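Local coordinates for hypothetical protein (Vibrio cholerae, PDB 1XPJ) that is of unknown function but probably belongs to the haloacid dehalogenase-like hydrolases and carries a name linking it to capsular polysaccharide biosynthesis, at residues 41-52 / 79-89. Numbering follows the deposited sequence. Where two conformers were deposited one is given.
Sequences FEIVISTARNMR and PYDEILVGKPW
Strands 42-47 and 82-85 run parallel, their axes 4.7 Å apart at 18°, joined by backbone hydrogen bonds from Ile45 N to Glu82 O, Leu84 N to Ile45 O and Thr47 N to Leu84 O. At the start of the pairing, Ile43 O accepts from both Asp81 N (2.8 Å) and Glu82 N (3.2 Å). The Asp81 side chain answers in the other direction: with CG beside its own backbone N (chi1 -59°), OD2 takes the Ile43 N-H through its anti lone pair at 3.0 Å, nearly straight at 167°.

On one face, Val44 lies alongside Glu82, and its CG1 meets Leu84 CD1 at 3.7 Å. A water donates to Glu42 OE1 and Glu82 OE2, bridging two carboxylates that would otherwise probably repel; Asn57 ND2 of the second subunit is also hydrogen-bonded to Glu82 OE2. On the other face Ile45 CG1 packs on Tyr80 CB (3.8 Å), while Tyr80 OH is hydrogen-bonded to Asp74. Helices 58-64 and 66-75 connect the two strands, a beta-alpha-beta crossover consistent with the Rossmann-like core of HAD hydrolases, with strand 3-6 on the far side of 42-47.

Where the chain turns away, Thr47 OG1 accepts from Arg49 N in an ST turn. A second water donates to Thr47 O and Arg49 O and accepts from Gly86 N. In the conformers given, Ala48 CB lies against Lys87 O, and the Arg52 CB and CG methylenes lie beside Trp89 NE1.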
# COMPACT_ATOMS: atom_id res chain seq x y z
N PHE A 41 19.43 -15.02 -5.52
CA PHE A 41 18.16 -14.32 -5.75
C PHE A 41 17.29 -14.34 -4.51
O PHE A 41 17.11 -15.39 -3.89
CB PHE A 41 17.34 -15.00 -6.85
CG PHE A 41 17.80 -14.73 -8.24
CD1 PHE A 41 17.17 -13.77 -9.03
CD2 PHE A 41 18.84 -15.47 -8.80
CE1 PHE A 41 17.59 -13.52 -10.35
CE2 PHE A 41 19.26 -15.24 -10.11
CZ PHE A 41 18.64 -14.26 -10.88
N GLU A 42 16.70 -13.19 -4.17
CA GLU A 42 15.71 -13.09 -3.12
C GLU A 42 14.35 -13.48 -3.69
O GLU A 42 14.04 -13.13 -4.84
CB GLU A 42 15.65 -11.66 -2.60
CG GLU A 42 16.94 -11.16 -1.95
CD GLU A 42 16.95 -9.65 -1.75
OE1 GLU A 42 15.92 -9.10 -1.28
OE2 GLU A 42 17.97 -8.99 -2.08
N ILE A 43 13.53 -14.18 -2.90
CA ILE A 43 12.23 -14.65 -3.38
C ILE A 43 11.08 -13.87 -2.73
O ILE A 43 10.90 -13.92 -1.50
CB ILE A 43 12.05 -16.17 -3.09
CG1 ILE A 43 13.29 -17.02 -3.48
CG2 ILE A 43 10.70 -16.67 -3.65
CD1 ILE A 43 13.57 -17.22 -4.95
N VAL A 44 10.28 -13.19 -3.55
CA VAL A 44 9.15 -12.41 -3.05
C VAL A 44 7.83 -13.03 -3.54
O VAL A 44 7.55 -13.01 -4.74
CB VAL A 44 9.23 -10.91 -3.49
CG1 VAL A 44 7.99 -10.13 -3.03
CG2 VAL A 44 10.52 -10.24 -2.97
N ILE A 45 7.04 -13.57 -2.63
CA ILE A 45 5.73 -14.06 -2.98
C ILE A 45 4.78 -12.85 -2.98
O ILE A 45 4.68 -12.14 -1.99
CB ILE A 45 5.25 -15.16 -1.97
CG1 ILE A 45 6.36 -16.17 -1.64
CG2 ILE A 45 3.95 -15.84 -2.44
CD1 ILE A 45 6.85 -17.04 -2.78
N SER A 46 4.11 -12.62 -4.10
CA SER A 46 3.24 -11.47 -4.29
C SER A 46 1.93 -12.02 -4.79
O SER A 46 1.93 -12.74 -5.78
CB SER A 46 3.84 -10.57 -5.36
OG SER A 46 3.45 -9.22 -5.23
N THR A 47 0.83 -11.75 -4.12
CA THR A 47 -0.42 -12.42 -4.47
C THR A 47 -1.65 -11.54 -4.33
O THR A 47 -1.73 -10.73 -3.40
CB THR A 47 -0.60 -13.72 -3.64
OG1 THR A 47 -1.92 -14.26 -3.85
CG2 THR A 47 -0.57 -13.41 -2.14
N ALA A 48 -2.60 -11.72 -5.25
CA ALA A 48 -3.93 -11.10 -5.19
C ALA A 48 -4.97 -11.94 -4.41
O ALA A 48 -6.16 -11.59 -4.39
CB ALA A 48 -4.43 -10.82 -6.59
N ARG A 49 -4.53 -13.03 -3.78
CA ARG A 49 -5.44 -13.96 -3.10
C ARG A 49 -6.37 -13.25 -2.12
O ARG A 49 -5.91 -12.46 -1.30
CB ARG A 49 -4.67 -15.05 -2.34
CG ARG A 49 -5.61 -16.08 -1.71
CD ARG A 49 -4.91 -17.14 -0.88
NE ARG A 49 -4.16 -18.10 -1.69
CZ ARG A 49 -3.42 -19.09 -1.19
NH1 ARG A 49 -3.32 -19.25 0.12
NH2 ARG A 49 -2.77 -19.91 -2.01
N ASN A 50 -7.66 -13.55 -2.21
CA ASN A 50 -8.71 -12.95 -1.39
C ASN A 50 -9.02 -11.46 -1.61
O ASN A 50 -9.79 -10.85 -0.85
CB ASN A 50 -8.52 -13.28 0.10
CG ASN A 50 -8.84 -14.73 0.44
OD1 ASN A 50 -9.46 -15.45 -0.35
ND2 ASN A 50 -8.43 -15.15 1.61
N MET A 51 -8.44 -10.87 -2.66
CA MET A 51 -8.79 -9.52 -3.08
C MET A 51 -10.24 -9.49 -3.59
O MET A 51 -10.97 -8.54 -3.35
CB MET A 51 -7.87 -8.93 -4.14
CG MET A 51 -6.49 -8.58 -3.60
SD MET A 51 -6.32 -6.79 -3.49
CE MET A 51 -6.59 -6.61 -1.72
N ARG A 52 -10.65 -10.54 -4.28
CA ARG A 52 -12.04 -10.64 -4.75
C ARG A 52 -12.97 -10.76 -3.54
O ARG A 52 -13.81 -9.88 -3.32
CB ARG A 52 -12.23 -11.80 -5.72
CG ARG A 52 -13.46 -11.66 -6.59
CD ARG A 52 -14.50 -12.75 -6.41
NE ARG A 52 -14.30 -13.85 -7.34
CZ ARG A 52 -15.30 -14.54 -7.91
NH1 ARG A 52 -16.57 -14.23 -7.64
NH2 ARG A 52 -15.02 -15.53 -8.75
N PRO A 79 11.01 -21.65 -0.39
CA PRO A 79 11.88 -20.58 0.13
C PRO A 79 11.21 -19.25 -0.18
O PRO A 79 10.57 -19.10 -1.24
CB PRO A 79 13.18 -20.77 -0.65
CG PRO A 79 12.81 -21.50 -1.91
CD PRO A 79 11.55 -22.26 -1.61
N TYR A 80 11.30 -18.31 0.76
CA TYR A 80 10.76 -16.97 0.55
C TYR A 80 11.44 -16.04 1.54
O TYR A 80 11.68 -16.42 2.68
CB TYR A 80 9.21 -16.93 0.70
CG TYR A 80 8.71 -17.31 2.08
CD1 TYR A 80 8.43 -16.32 3.05
CD2 TYR A 80 8.54 -18.65 2.44
CE1 TYR A 80 7.98 -16.68 4.36
CE2 TYR A 80 8.09 -19.02 3.72
CZ TYR A 80 7.82 -18.03 4.67
OH TYR A 80 7.38 -18.41 5.93
N ASP A 81 11.75 -14.84 1.06
CA ASP A 81 12.27 -13.75 1.88
C ASP A 81 11.24 -12.68 2.18
O ASP A 81 11.40 -11.96 3.15
CB ASP A 81 13.45 -13.10 1.18
CG ASP A 81 14.55 -14.07 0.91
OD1 ASP A 81 15.28 -14.40 1.87
OD2 ASP A 81 14.74 -14.57 -0.21
N GLU A 82 10.20 -12.57 1.36
CA GLU A 82 9.12 -11.60 1.58
C GLU A 82 7.79 -12.17 1.16
O GLU A 82 7.74 -12.99 0.25
CB GLU A 82 9.35 -10.32 0.78
CG GLU A 82 10.44 -9.38 1.29
CD GLU A 82 10.69 -8.23 0.34
OE1 GLU A 82 9.72 -7.80 -0.36
OE2 GLU A 82 11.83 -7.72 0.28
N ILE A 83 6.71 -11.76 1.83
CA ILE A 83 5.37 -11.97 1.32
C ILE A 83 4.65 -10.62 1.19
O ILE A 83 4.74 -9.78 2.09
CB ILE A 83 4.54 -12.91 2.20
CG1 ILE A 83 5.31 -14.18 2.54
CG2 ILE A 83 3.24 -13.26 1.49
CD1 ILE A 83 4.62 -15.05 3.60
N LEU A 84 3.97 -10.43 0.07
CA LEU A 84 3.29 -9.20 -0.26
C LEU A 84 1.87 -9.58 -0.68
O LEU A 84 1.69 -10.37 -1.59
CB LEU A 84 4.01 -8.49 -1.42
CG LEU A 84 5.41 -7.84 -1.22
CD1 LEU A 84 5.82 -7.13 -2.50
CD2 LEU A 84 5.45 -6.85 -0.05
N VAL A 85 0.87 -9.03 0.01
CA VAL A 85 -0.52 -9.28 -0.36
C VAL A 85 -1.04 -7.98 -0.96
O VAL A 85 -0.34 -6.98 -0.95
CB VAL A 85 -1.37 -9.73 0.85
CG1 VAL A 85 -1.07 -11.16 1.20
CG2 VAL A 85 -1.15 -8.81 2.06
N GLY A 86 -2.26 -8.00 -1.50
CA GLY A 86 -2.87 -6.79 -2.03
C GLY A 86 -2.50 -6.47 -3.48
O GLY A 86 -2.70 -5.35 -3.96
N LYS A 87 -1.94 -7.45 -4.18
CA LYS A 87 -1.69 -7.35 -5.62
C LYS A 87 -3.04 -7.07 -6.29
O LYS A 87 -4.06 -7.64 -5.89
CB LYS A 87 -1.15 -8.69 -6.13
CG LYS A 87 -0.46 -8.63 -7.48
CD LYS A 87 -0.45 -10.00 -8.14
CE LYS A 87 0.34 -9.99 -9.43
NZ LYS A 87 0.67 -11.38 -9.85
N PRO A 88 -3.04 -6.19 -7.30
CA PRO A 88 -4.24 -5.93 -8.11
C PRO A 88 -4.80 -7.22 -8.71
O PRO A 88 -4.04 -7.99 -9.30
CB PRO A 88 -3.72 -5.01 -9.23
CG PRO A 88 -2.49 -4.41 -8.68
CD PRO A 88 -1.88 -5.40 -7.76
N TRP A 89 -6.10 -7.45 -8.53
CA TRP A 89 -6.80 -8.60 -9.12
C TRP A 89 -7.27 -8.25 -10.53
O TRP A 89 -7.99 -7.28 -10.72
CB TRP A 89 -7.99 -9.01 -8.22
CG TRP A 89 -8.95 -10.04 -8.80
CD1 TRP A 89 -10.31 -9.94 -8.86
CD2 TRP A 89 -8.62 -11.32 -9.37
NE1 TRP A 89 -10.85 -11.07 -9.43
CE2 TRP A 89 -9.83 -11.93 -9.75
CE3 TRP A 89 -7.42 -12.01 -9.59
CZ2 TRP A 89 -9.88 -13.19 -10.35
CZ3 TRP A 89 -7.47 -13.26 -10.19
CH2 TRP A 89 -8.69 -13.84 -10.56
O HOH W 1 13.95 -9.23 0.72
O HOH W 2 -3.74 -10.49 -1.43